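Local coordinates for protein Lys-gingipain W83 (Porphyromonas gingivalis, PDB 3KM5) that cleaves proteins after lysine as a secreted cysteine protease, the piece here being its K2 domain, a calcium-binding beta jelly roll, one of the adhesin domains haemolytic in isolation, at residues A[6-14]-A[47-55]; A[88-96]-A[164-172]. All blocks are in the same frame, centred on the assembly; numbering follows the deposited sequence. Where two conformers were deposited one is given.

Overall arrangement
Both contacts belong to the K2 adhesin domain, a jelly roll of two antiparallel sheets, and their centres lie about 17 Å apart. Contact 1 closes a calcium site between the turn after strand 5-7 and the start of strand 51-56. Contact 2 joins the two sheets, since strand 95-100 belongs to one and strand 168-177 to the other. Strand 168-177 ties them together: it pairs with both strands of contact 1, with Val53 O 2.9 Å from Leu171 N and Ser55 O 2.9 Å from Ile169 N, probable hydrogen bonds. Its Asp172, in segment 164-172, completes the calcium site of contact 1. The experimentally established cleavage site Lys137-Pro138 is close, the Pro138 side chain about 3 Å from that of Tyr168.

Contact 1 of 2, residues A[6-14]-A[47-55]; sequences TETFESSTH and HGGSNVVSS. With CA (calcium ion), chain D; SO4 (sulfate ion), chain E.
Glu10 reaches across to the loop 48-50 and the first residue of strand 51-56, and uses both carboxylate oxygens there. OE1 accepts from Ser50 N at 2.9 Å and OE2 from Asn51 N at 3.0 Å, each N-H arriving on the syn side and somewhat out of the carboxylate plane. OE2 also binds the calcium ion at 2.4 Å, beside the carbonyl oxygens of Thr8, Gly48 and Asn51 and a water; both carboxylate oxygens of Asp172 join them. The bend at chi2 (-56°) brings the Glu10 carboxylate to the ion.

Asn51 returns the grip. Its ND2 donates to Phe9 O at 2.9 Å, the acceptor lying nearly in the amide plane, while Ser12 N reaches the same oxygen from the opposite face and closes the type I turn 9-12. Within the turn, Phe9 N donates to the anti lone pair of Glu7 OE2 at 2.7 Å, and Glu10 N to Thr8 OG1, an ST turn. Val53 CB sits over one face of the Phe9 ring, 3.8 Å from the centroid, in a CH-pi contact; Glu7 CG lies over the opposite face, toward its rim. A sulfate, probably from the crystallisation liquor, accepts from Thr8 N, Thr8 OG1 and Ser11 N.

Four oxygens of the two segments and the two of Asp172, all acceptors, crowd round the calcium; its charge probably offsets their repulsion, so that turn and loop are likely to depend on the ion for their fit.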
ATOM      1  N   THR A   6      10.502  10.636  -4.598  1.00 11.25           N
ATOM      2  CA  THR A   6       9.176  10.060  -4.468  1.00 11.29           C
ATOM      3  C   THR A   6       9.091   8.767  -5.262  1.00 14.06           C
ATOM      4  O   THR A   6       9.686   8.662  -6.355  1.00 16.62           O
ATOM      5  CB  THR A   6       8.145  11.060  -4.969  1.00 11.14           C
ATOM      6  OG1 THR A   6       8.261  12.268  -4.208  1.00 12.61           O
ATOM      7  CG2 THR A   6       6.680  10.519  -4.848  1.00 12.30           C
ATOM      8  N   GLU A   7       8.381   7.789  -4.689  1.00 11.94           N
ATOM      9  CA  GLU A   7       7.989   6.587  -5.406  1.00  9.82           C
ATOM     10  C   GLU A   7       6.615   6.762  -6.014  1.00 10.27           C
ATOM     11  O   GLU A   7       5.642   6.984  -5.294  1.00 10.93           O
ATOM     12  CB  GLU A   7       8.005   5.357  -4.491  1.00  9.07           C
ATOM     13  CG  GLU A   7       7.497   4.090  -5.153  1.00 13.37           C
ATOM     14  CD  GLU A   7       8.329   3.706  -6.356  1.00 12.57           C
ATOM     15  OE1 GLU A   7       9.481   3.266  -6.143  1.00 13.47           O
ATOM     16  OE2 GLU A   7       7.847   3.854  -7.499  1.00 14.20           O
ATOM     17  N   THR A   8       6.545   6.745  -7.346  1.00  9.37           N
ATOM     18  CA  THR A   8       5.291   6.960  -8.062  1.00  9.39           C
ATOM     19  C   THR A   8       4.704   5.676  -8.580  1.00  8.26           C
ATOM     20  O   THR A   8       3.580   5.691  -9.061  1.00  8.49           O
ATOM     21  CB  THR A   8       5.483   7.889  -9.264  1.00 12.00           C
ATOM     22  OG1 THR A   8       6.321   7.236 -10.232  1.00 11.08           O
ATOM     23  CG2 THR A   8       6.054   9.229  -8.808  1.00 11.47           C
ATOM     24  N   PHE A   9       5.494   4.607  -8.576  1.00  9.60           N
ATOM     25  CA  PHE A   9       5.140   3.331  -9.197  1.00  8.55           C
ATOM     26  C   PHE A   9       4.998   3.361 -10.704  1.00  8.28           C
ATOM     27  O   PHE A   9       4.679   2.358 -11.299  1.00  9.71           O
ATOM     28  CB  PHE A   9       3.912   2.687  -8.538  1.00  7.67           C
ATOM     29  CG  PHE A   9       4.114   2.460  -7.065  1.00  9.60           C
ATOM     30  CD1 PHE A   9       5.045   1.521  -6.639  1.00  8.89           C
ATOM     31  CD2 PHE A   9       3.508   3.284  -6.129  1.00  8.30           C
ATOM     32  CE1 PHE A   9       5.338   1.356  -5.288  1.00 10.37           C
ATOM     33  CE2 PHE A   9       3.797   3.107  -4.769  1.00  8.97           C
ATOM     34  CZ  PHE A   9       4.698   2.157  -4.357  1.00 11.30           C
ATOM     35  N   GLU A  10       5.336   4.490 -11.328  1.00  9.35           N
ATOM     36  CA  GLU A  10       5.173   4.611 -12.764  1.00 12.29           C
ATOM     37  C   GLU A  10       6.186   3.754 -13.518  1.00 12.81           C
ATOM     38  O   GLU A  10       5.862   3.274 -14.619  1.00 14.03           O
ATOM     39  CB  GLU A  10       5.230   6.073 -13.199  1.00 14.17           C
ATOM     40  CG  GLU A  10       4.163   6.920 -12.523  1.00 12.92           C
ATOM     41  CD  GLU A  10       2.767   6.405 -12.729  1.00 10.86           C
ATOM     42  OE1 GLU A  10       2.343   6.183 -13.891  1.00 11.88           O
ATOM     43  OE2 GLU A  10       2.026   6.246 -11.710  1.00 10.69           O
ATOM     44  N   SER A  11       7.358   3.521 -12.913  1.00 11.28           N
ATOM     45  CA  SER A  11       8.365   2.607 -13.486  1.00 13.66           C
ATOM     46  C   SER A  11       8.138   1.112 -13.205  1.00 16.00           C
ATOM     47  O   SER A  11       8.926   0.265 -13.661  1.00 18.49           O
ATOM     48  CB  SER A  11       9.766   2.989 -13.026  1.00 14.28           C
ATOM     49  OG  SER A  11       9.992   2.535 -11.702  1.00 20.90           O
ATOM     50  N   SER A  12       7.082   0.783 -12.462  1.00 12.64           N
ATOM     51  CA  SER A  12       6.737  -0.610 -12.210  1.00 12.23           C
ATOM     52  C   SER A  12       5.679  -1.067 -13.207  1.00 12.75           C
ATOM     53  O   SER A  12       5.138  -0.268 -13.975  1.00 14.96           O
ATOM     54  CB  SER A  12       6.176  -0.768 -10.792  1.00 10.94           C
ATOM     55  OG  SER A  12       7.210  -0.541  -9.852  1.00 13.45           O
ATOM     56  N   THR A  13       5.380  -2.365 -13.207  1.00 12.95           N
ATOM     57  CA  THR A  13       4.439  -2.938 -14.188  1.00 17.38           C
ATOM     58  C   THR A  13       3.248  -3.635 -13.521  1.00 14.64           C
ATOM     59  O   THR A  13       3.394  -4.264 -12.467  1.00 14.09           O
ATOM     60  CB  THR A  13       5.179  -3.927 -15.100  1.00 16.69           C
ATOM     61  OG1 THR A  13       6.160  -3.219 -15.881  1.00 23.22           O
ATOM     62  CG2 THR A  13       4.240  -4.650 -16.036  1.00 20.46           C
ATOM     63  N   HIS A  14       2.081  -3.515 -14.140  1.00 14.88           N
ATOM     64  CA  HIS A  14       0.854  -4.157 -13.631  1.00 16.70           C
ATOM     65  C   HIS A  14       1.069  -5.645 -13.333  1.00 19.88           C
ATOM     66  O   HIS A  14       1.581  -6.383 -14.191  1.00 20.66           O
ATOM     67  CB  HIS A  14      -0.272  -3.987 -14.651  1.00 18.26           C
ATOM     68  CG  HIS A  14      -1.549  -4.590 -14.200  1.00 18.26           C
ATOM     69  ND1 HIS A  14      -2.446  -3.914 -13.402  1.00 15.82           N
ATOM     70  CD2 HIS A  14      -2.058  -5.832 -14.379  1.00 21.02           C
ATOM     71  CE1 HIS A  14      -3.463  -4.709 -13.127  1.00 19.19           C
ATOM     72  NE2 HIS A  14      -3.253  -5.881 -13.702  1.00 20.55           N
ATOM     73  N   HIS A  47      -3.421   7.959  -7.905  1.00  9.55           N
ATOM     74  CA  HIS A  47      -3.324   9.308  -7.356  1.00 10.07           C
ATOM     75  C   HIS A  47      -2.545  10.191  -8.334  1.00 11.07           C
ATOM     76  O   HIS A  47      -2.902  11.344  -8.591  1.00 13.57           O
ATOM     77  CB  HIS A  47      -2.587   9.321  -6.028  1.00 10.44           C
ATOM     78  CG  HIS A  47      -2.482  10.677  -5.428  1.00 11.60           C
ATOM     79  ND1 HIS A  47      -1.299  11.365  -5.318  1.00 13.14           N
ATOM     80  CD2 HIS A  47      -3.441  11.483  -4.911  1.00 12.77           C
ATOM     81  CE1 HIS A  47      -1.528  12.554  -4.793  1.00 12.52           C
ATOM     82  NE2 HIS A  47      -2.816  12.638  -4.505  1.00 14.91           N
ATOM     83  N   GLY A  48      -1.458   9.630  -8.857  1.00 11.80           N
ATOM     84  CA  GLY A  48      -0.689  10.275  -9.905  1.00 11.47           C
ATOM     85  C   GLY A  48      -0.332   9.304 -11.011  1.00 10.15           C
ATOM     86  O   GLY A  48      -0.098   8.139 -10.777  1.00 11.57           O
ATOM     87  N   GLY A  49      -0.282   9.766 -12.265  1.00 12.94           N
ATOM     88  CA  GLY A  49       0.006   8.856 -13.366  1.00 12.44           C
ATOM     89  C   GLY A  49      -0.997   7.731 -13.501  1.00 10.62           C
ATOM     90  O   GLY A  49      -2.184   7.954 -13.234  1.00 12.73           O
ATOM     91  N   SER A  50      -0.526   6.552 -13.928  1.00 10.79           N
ATOM     92  CA  SER A  50      -1.427   5.416 -14.119  0.50 13.55           C
ATOM     93  C   SER A  50      -1.283   4.336 -13.060  1.00 11.18           C
ATOM     94  O   SER A  50      -2.180   3.495 -12.911  1.00 11.20           O
ATOM     95  CB  SER A  50      -1.259   4.786 -15.505  0.50 16.23           C
ATOM     96  OG  SER A  50      -0.010   4.134 -15.645  0.50 18.88           O
ATOM     97  N   ASN A  51      -0.182   4.355 -12.309  1.00  9.35           N
ATOM     98  CA  ASN A  51       0.155   3.221 -11.437  1.00 11.40           C
ATOM     99  C   ASN A  51       0.058   3.477  -9.930  1.00 10.57           C
ATOM    100  O   ASN A  51       0.364   4.544  -9.430  1.00  8.89           O
ATOM    101  CB  ASN A  51       1.577   2.751 -11.746  1.00 10.31           C
ATOM    102  CG  ASN A  51       1.701   2.071 -13.132  1.00 10.14           C
ATOM    103  OD1 ASN A  51       0.741   2.017 -13.879  1.00 12.44           O
ATOM    104  ND2 ASN A  51       2.855   1.551 -13.437  1.00 12.30           N
ATOM    105  N   VAL A  52      -0.346   2.439  -9.232  1.00  9.15           N
ATOM    106  CA  VAL A  52      -0.306   2.419  -7.746  1.00  9.33           C
ATOM    107  C   VAL A  52       0.326   1.118  -7.282  1.00  7.33           C
ATOM    108  O   VAL A  52       0.628   0.260  -8.091  1.00  8.44           O
ATOM    109  CB  VAL A  52      -1.743   2.509  -7.169  1.00  8.68           C
ATOM    110  CG1 VAL A  52      -2.455   3.770  -7.735  1.00  8.77           C
ATOM    111  CG2 VAL A  52      -2.501   1.221  -7.499  1.00  8.67           C
ATOM    112  N   VAL A  53       0.488   0.949  -5.968  1.00  7.90           N
ATOM    113  CA  VAL A  53       0.731  -0.385  -5.398  1.00  6.81           C
ATOM    114  C   VAL A  53      -0.507  -0.776  -4.548  1.00  7.58           C
ATOM    115  O   VAL A  53      -1.184   0.111  -3.997  1.00  8.81           O
ATOM    116  CB  VAL A  53       2.055  -0.434  -4.614  1.00  8.84           C
ATOM    117  CG1 VAL A  53       1.942   0.309  -3.264  1.00  7.73           C
ATOM    118  CG2 VAL A  53       2.588  -1.878  -4.458  1.00  9.04           C
ATOM    119  N   SER A  54      -0.787  -2.075  -4.434  1.00  9.45           N
ATOM    120  CA  SER A  54      -2.069  -2.542  -3.869  1.00  8.12           C
ATOM    121  C   SER A  54      -1.828  -3.769  -3.027  1.00  8.79           C
ATOM    122  O   SER A  54      -0.925  -4.551  -3.294  1.00  9.62           O
ATOM    123  CB  SER A  54      -3.021  -2.927  -5.010  1.00  9.97           C
ATOM    124  OG  SER A  54      -2.554  -4.093  -5.688  1.00 11.07           O
ATOM    125  N   SER A  55      -2.691  -3.934  -2.027  1.00  7.90           N
ATOM    126  CA  SER A  55      -2.790  -5.159  -1.249  1.00  8.58           C
ATOM    127  C   SER A  55      -4.279  -5.367  -0.880  1.00  8.16           C
ATOM    128  O   SER A  55      -4.989  -4.438  -0.545  1.00  8.28           O
ATOM    129  CB  SER A  55      -1.902  -5.071   0.001  1.00  7.68           C
ATOM    130  OG  SER A  55      -2.040  -6.258   0.803  1.00  8.76           O
TER
HETATM  131 CA    CA D2012       1.395   6.676  -9.468  1.00  9.22          CA
HETATM  132  S   SO4 E2022       9.246   5.317 -10.095  0.80 21.74           S
HETATM  133  O1  SO4 E2022       9.645   6.001 -11.334  0.80 24.48           O
HETATM  134  O2  SO4 E2022      10.431   4.736  -9.424  0.80 18.03           O
HETATM  135  O3  SO4 E2022       8.304   4.283 -10.447  0.80 19.15           O
HETATM  136  O4  SO4 E2022       8.711   6.253  -9.109  0.80 18.70           O
HETATM  137  O   HOH W   1       2.316   8.829  -9.160  1.00 11.33           O

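Contact 2 of 2, residues A[88-96]-A[164-172]; sequences DGFPGDHYA and SDLNYILLD. With CA (calcium ion), chain D.
Ile169 lies by the Tyr95 ring, obliquely placed to the ring plane, and the long axes of the two side chains cross at about a right angle. The ring touches the Ile169 CD1 methyl, although the exact distance is doubtful; Asp93 O lies at the ring edge, in plane. Beyond the contact, the Tyr95 hydroxyl is hydrogen-bonded to Glu115 and Tyr82. The second ring, that of Phe90, has its CG anti to the carbonyl carbon (chi1 -55°) and leads away from segment 164-172; Leu166 O lies obliquely to it, and the contact is made instead by Phe90 CB, 4.0 Å from Leu166 CD1.

Leu166 packs against residues 90-93. Its CG comes to 3.8 Å from Gly92 N, CD1 lies against the carbonyl of Phe90, and CB approaches Asp93 OD2 to 3.3 Å, the Leu166 and Asp93 side chains running antiparallel alongside one another. Successive inverse gamma turns centred on Gly92 and Asp93 fold the backbone tightly, which probably helps to aim the Asp93 carboxylate at Asn167, the residue just before strand 168-177. There OD2 accepts from Asn167 N through its syn lone pair, at 2.9 Å with an angle of 163° at the hydrogen. OD1 is held by Ser57 and His160. Water 2 accepts from Tyr168 N and donates to Phe90 O at 2.7 Å, bridging the two segments.

Buried Asp93 thus has both oxygens engaged, one by the backbone and one by side chains of the surrounding fold, an environment that probably favours its charged form; with the bridging water it links the loop before strand 95-100 to the chain entering strand 168-177 of the other sheet.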
ATOM      1  N   ASP A  88     -14.404   2.812  -0.120  1.00 13.64           N
ATOM      2  CA  ASP A  88     -15.082   3.484   0.985  1.00 16.66           C
ATOM      3  C   ASP A  88     -16.379   2.791   1.405  1.00 17.15           C
ATOM      4  O   ASP A  88     -16.926   3.125   2.456  1.00 16.88           O
ATOM      5  CB  ASP A  88     -15.220   4.976   0.693  1.00 18.31           C
ATOM      6  CG  ASP A  88     -13.844   5.675   0.594  1.00 26.04           C
ATOM      7  OD1 ASP A  88     -12.904   5.284   1.334  1.00 29.17           O
ATOM      8  OD2 ASP A  88     -13.682   6.598  -0.225  1.00 31.93           O
ATOM      9  N   GLY A  89     -16.820   1.802   0.639  1.00 15.64           N
ATOM     10  CA  GLY A  89     -17.915   0.941   1.054  1.00 16.49           C
ATOM     11  C   GLY A  89     -17.516  -0.138   2.031  1.00 14.73           C
ATOM     12  O   GLY A  89     -18.370  -0.683   2.741  1.00 15.92           O
ATOM     13  N   PHE A  90     -16.222  -0.464   2.055  1.00 12.69           N
ATOM     14  CA  PHE A  90     -15.633  -1.476   2.931  1.00 10.86           C
ATOM     15  C   PHE A  90     -14.244  -0.991   3.323  1.00 12.08           C
ATOM     16  O   PHE A  90     -13.226  -1.535   2.858  1.00 13.98           O
ATOM     17  CB  PHE A  90     -15.494  -2.796   2.198  1.00 11.79           C
ATOM     18  CG  PHE A  90     -16.776  -3.308   1.599  1.00 14.65           C
ATOM     19  CD1 PHE A  90     -17.608  -4.126   2.354  1.00 17.43           C
ATOM     20  CD2 PHE A  90     -17.131  -3.006   0.278  1.00 18.88           C
ATOM     21  CE1 PHE A  90     -18.798  -4.606   1.819  1.00 19.76           C
ATOM     22  CE2 PHE A  90     -18.314  -3.492  -0.263  1.00 19.92           C
ATOM     23  CZ  PHE A  90     -19.147  -4.294   0.516  1.00 21.14           C
ATOM     24  N   PRO A  91     -14.174   0.051   4.148  1.00 11.49           N
ATOM     25  CA  PRO A  91     -12.941   0.840   4.201  1.00 13.10           C
ATOM     26  C   PRO A  91     -11.797   0.344   5.077  1.00 13.74           C
ATOM     27  O   PRO A  91     -10.658   0.759   4.885  1.00 13.06           O
ATOM     28  CB  PRO A  91     -13.423   2.207   4.707  1.00 14.64           C
ATOM     29  CG  PRO A  91     -14.643   1.878   5.515  1.00 15.02           C
ATOM     30  CD  PRO A  91     -15.298   0.758   4.804  1.00 14.22           C
ATOM     31  N   GLY A  92     -12.099  -0.492   6.047  1.00 11.46           N
ATOM     32  CA  GLY A  92     -11.201  -0.785   7.146  1.00 13.61           C
ATOM     33  C   GLY A  92     -10.021  -1.671   6.906  1.00 10.29           C
ATOM     34  O   GLY A  92      -9.726  -2.543   7.704  1.00 12.66           O
ATOM     35  N   ASP A  93      -9.269  -1.344   5.863  1.00 11.95           N
ATOM     36  CA  ASP A  93      -8.077  -2.088   5.510  1.00 11.03           C
ATOM     37  C   ASP A  93      -6.872  -1.561   6.297  1.00 12.26           C
ATOM     38  O   ASP A  93      -6.073  -0.750   5.858  1.00 12.41           O
ATOM     39  CB  ASP A  93      -7.932  -2.074   4.013  1.00 11.17           C
ATOM     40  CG  ASP A  93      -8.674  -3.214   3.377  1.00  7.44           C
ATOM     41  OD1 ASP A  93      -8.214  -4.357   3.483  1.00 10.07           O
ATOM     42  OD2 ASP A  93      -9.738  -2.955   2.773  1.00 11.59           O
ATOM     43  N   HIS A  94      -6.805  -2.025   7.537  1.00  8.15           N
ATOM     44  CA  HIS A  94      -5.819  -1.643   8.521  1.00  8.68           C
ATOM     45  C   HIS A  94      -4.394  -1.796   7.991  1.00  9.21           C
ATOM     46  O   HIS A  94      -4.055  -2.837   7.376  1.00  8.36           O
ATOM     47  CB  HIS A  94      -6.027  -2.498   9.806  1.00  8.78           C
ATOM     48  CG  HIS A  94      -5.146  -2.092  10.942  1.00  8.83           C
ATOM     49  ND1 HIS A  94      -5.526  -1.146  11.865  1.00 12.14           N
ATOM     50  CD2 HIS A  94      -3.894  -2.468  11.289  1.00  9.48           C
ATOM     51  CE1 HIS A  94      -4.550  -0.956  12.730  1.00  9.73           C
ATOM     52  NE2 HIS A  94      -3.541  -1.748  12.403  1.00 11.15           N
ATOM     53  N   TYR A  95      -3.567  -0.797   8.277  1.00  6.58           N
ATOM     54  CA  TYR A  95      -2.162  -0.886   7.897  1.00  9.13           C
ATOM     55  C   TYR A  95      -1.274  -0.142   8.869  1.00  8.48           C
ATOM     56  O   TYR A  95      -1.717   0.742   9.603  1.00  9.20           O
ATOM     57  CB  TYR A  95      -1.971  -0.404   6.450  1.00  9.13           C
ATOM     58  CG  TYR A  95      -2.040   1.090   6.364  1.00  9.57           C
ATOM     59  CD1 TYR A  95      -0.868   1.844   6.348  1.00  7.00           C
ATOM     60  CD2 TYR A  95      -3.248   1.762   6.359  1.00  8.85           C
ATOM     61  CE1 TYR A  95      -0.907   3.217   6.366  1.00  8.32           C
ATOM     62  CE2 TYR A  95      -3.291   3.161   6.351  1.00  9.01           C
ATOM     63  CZ  TYR A  95      -2.088   3.892   6.328  1.00  8.59           C
ATOM     64  OH  TYR A  95      -2.049   5.297   6.360  1.00  9.96           O
ATOM     65  N   ALA A  96      -0.014  -0.529   8.874  1.00  9.18           N
ATOM     66  CA  ALA A  96       1.029   0.136   9.625  1.00  7.30           C
ATOM     67  C   ALA A  96       2.128   0.649   8.710  1.00  7.91           C
ATOM     68  O   ALA A  96       2.421   0.045   7.732  1.00  8.65           O
ATOM     69  CB  ALA A  96       1.641  -0.819  10.670  1.00 10.46           C
ATOM     70  N   SER A 164      -9.623  -8.312   7.666  1.00 13.59           N
ATOM     71  CA  SER A 164     -10.079  -9.389   6.782  0.50 14.80           C
ATOM     72  C   SER A 164     -11.365  -9.002   6.059  1.00 14.06           C
ATOM     73  O   SER A 164     -12.260  -8.388   6.658  1.00 16.57           O
ATOM     74  CB  SER A 164     -10.300 -10.681   7.580  0.50 14.77           C
ATOM     75  OG  SER A 164     -10.802 -11.732   6.757  0.50 16.12           O
ATOM     76  N   ASP A 165     -11.455  -9.378   4.784  1.00 14.52           N
ATOM     77  CA  ASP A 165     -12.722  -9.330   4.038  1.00 14.10           C
ATOM     78  C   ASP A 165     -13.294  -7.922   3.973  1.00 16.03           C
ATOM     79  O   ASP A 165     -14.502  -7.703   4.121  1.00 18.75           O
ATOM     80  CB  ASP A 165     -13.734 -10.306   4.676  1.00 16.63           C
ATOM     81  CG  ASP A 165     -14.843 -10.736   3.728  1.00 18.37           C
ATOM     82  OD1 ASP A 165     -14.708 -10.624   2.495  1.00 22.50           O
ATOM     83  OD2 ASP A 165     -15.860 -11.239   4.244  1.00 25.11           O
ATOM     84  N   LEU A 166     -12.424  -6.940   3.739  1.00 16.52           N
ATOM     85  CA  LEU A 166     -12.880  -5.583   3.428  1.00 13.47           C
ATOM     86  C   LEU A 166     -12.693  -5.462   1.914  1.00 11.89           C
ATOM     87  O   LEU A 166     -13.431  -6.098   1.144  1.00 12.65           O
ATOM     88  CB  LEU A 166     -12.166  -4.521   4.293  1.00 12.94           C
ATOM     89  CG  LEU A 166     -12.669  -4.267   5.749  1.00 20.86           C
ATOM     90  CD1 LEU A 166     -14.150  -3.874   5.759  1.00 20.71           C
ATOM     91  CD2 LEU A 166     -12.475  -5.417   6.691  1.00 28.74           C
ATOM     92  N   ASN A 167     -11.682  -4.723   1.437  1.00  9.15           N
ATOM     93  CA  ASN A 167     -11.364  -4.824   0.003  1.00 10.34           C
ATOM     94  C   ASN A 167      -9.876  -4.656  -0.297  1.00  9.95           C
ATOM     95  O   ASN A 167      -9.209  -5.650  -0.555  1.00  9.91           O
ATOM     96  CB  ASN A 167     -12.292  -3.926  -0.838  1.00 11.64           C
ATOM     97  CG  ASN A 167     -12.355  -4.280  -2.333  1.00  9.12           C
ATOM     98  OD1 ASN A 167     -13.075  -3.602  -3.096  1.00 11.08           O
ATOM     99  ND2 ASN A 167     -11.638  -5.322  -2.769  1.00 11.16           N
ATOM    100  N   TYR A 168      -9.383  -3.425  -0.268  1.00 10.53           N
ATOM    101  CA  TYR A 168      -7.985  -3.168  -0.668  1.00 10.43           C
ATOM    102  C   TYR A 168      -7.504  -1.936   0.068  1.00  9.91           C
ATOM    103  O   TYR A 168      -8.286  -1.105   0.576  1.00  9.74           O
ATOM    104  CB  TYR A 168      -7.810  -2.961  -2.196  1.00 10.85           C
ATOM    105  CG  TYR A 168      -8.670  -1.876  -2.758  1.00  9.75           C
ATOM    106  CD1 TYR A 168      -8.339  -0.561  -2.557  1.00  7.10           C
ATOM    107  CD2 TYR A 168      -9.853  -2.153  -3.445  1.00  8.99           C
ATOM    108  CE1 TYR A 168      -9.086   0.446  -3.014  1.00  8.94           C
ATOM    109  CE2 TYR A 168     -10.632  -1.120  -3.938  1.00 10.14           C
ATOM    110  CZ  TYR A 168     -10.255   0.190  -3.710  1.00 10.23           C
ATOM    111  OH  TYR A 168     -11.013   1.257  -4.139  1.00 10.57           O
ATOM    112  N   ILE A 169      -6.168  -1.846   0.141  1.00  9.34           N
ATOM    113  CA  ILE A 169      -5.479  -0.568   0.345  1.00  9.22           C
ATOM    114  C   ILE A 169      -4.551  -0.315  -0.833  1.00  8.09           C
ATOM    115  O   ILE A 169      -3.820  -1.207  -1.284  1.00  9.15           O
ATOM    116  CB  ILE A 169      -4.763  -0.514   1.683  1.00  8.69           C
ATOM    117  CG1 ILE A 169      -4.079   0.833   1.866  1.00 12.54           C
ATOM    118  CG2 ILE A 169      -3.755  -1.640   1.885  1.00  9.61           C
ATOM    119  CD1 ILE A 169      -3.763   1.187   3.296  1.00 17.11           C
ATOM    120  N   LEU A 170      -4.626   0.900  -1.382  1.00  7.51           N
ATOM    121  CA  LEU A 170      -3.700   1.335  -2.426  1.00  7.32           C
ATOM    122  C   LEU A 170      -2.763   2.397  -1.842  1.00  8.09           C
ATOM    123  O   LEU A 170      -3.218   3.209  -1.013  1.00  8.66           O
ATOM    124  CB  LEU A 170      -4.453   1.981  -3.582  1.00  9.56           C
ATOM    125  CG  LEU A 170      -5.651   1.212  -4.108  1.00  6.87           C
ATOM    126  CD1 LEU A 170      -6.356   1.986  -5.238  1.00 11.45           C
ATOM    127  CD2 LEU A 170      -5.240  -0.170  -4.562  1.00 10.79           C
ATOM    128  N   LEU A 171      -1.518   2.476  -2.346  1.00  8.39           N
ATOM    129  CA  LEU A 171      -0.591   3.545  -1.999  1.00  6.00           C
ATOM    130  C   LEU A 171      -0.054   4.152  -3.263  1.00  7.70           C
ATOM    131  O   LEU A 171       0.107   3.463  -4.260  1.00  8.49           O
ATOM    132  CB  LEU A 171       0.601   3.076  -1.145  1.00  6.69           C
ATOM    133  CG  LEU A 171       0.249   2.298   0.102  1.00  8.60           C
ATOM    134  CD1 LEU A 171       1.474   1.618   0.704  1.00 10.18           C
ATOM    135  CD2 LEU A 171      -0.365   3.222   1.144  1.00 11.27           C
ATOM    136  N   ASP A 172       0.236   5.442  -3.204  1.00  8.24           N
ATOM    137  CA  ASP A 172       0.896   6.110  -4.337  1.00  6.81           C
ATOM    138  C   ASP A 172       1.642   7.335  -3.815  1.00  8.66           C
ATOM    139  O   ASP A 172       1.386   7.831  -2.741  1.00  8.42           O
ATOM    140  CB  ASP A 172      -0.173   6.464  -5.367  1.00  9.62           C
ATOM    141  CG  ASP A 172       0.384   6.715  -6.775  1.00  7.65           C
ATOM    142  OD1 ASP A 172       1.583   6.483  -7.000  1.00  8.39           O
ATOM    143  OD2 ASP A 172      -0.443   7.058  -7.650  1.00 10.27           O
TER
HETATM  144 CA    CA D2012       1.395   6.676  -9.468  1.00  9.22          CA
HETATM  145  O   HOH W   2     -11.148  -1.223   1.110  1.00 10.56           O
HETATM  146  O   HOH W   1       2.316   8.829  -9.160  1.00 11.33           O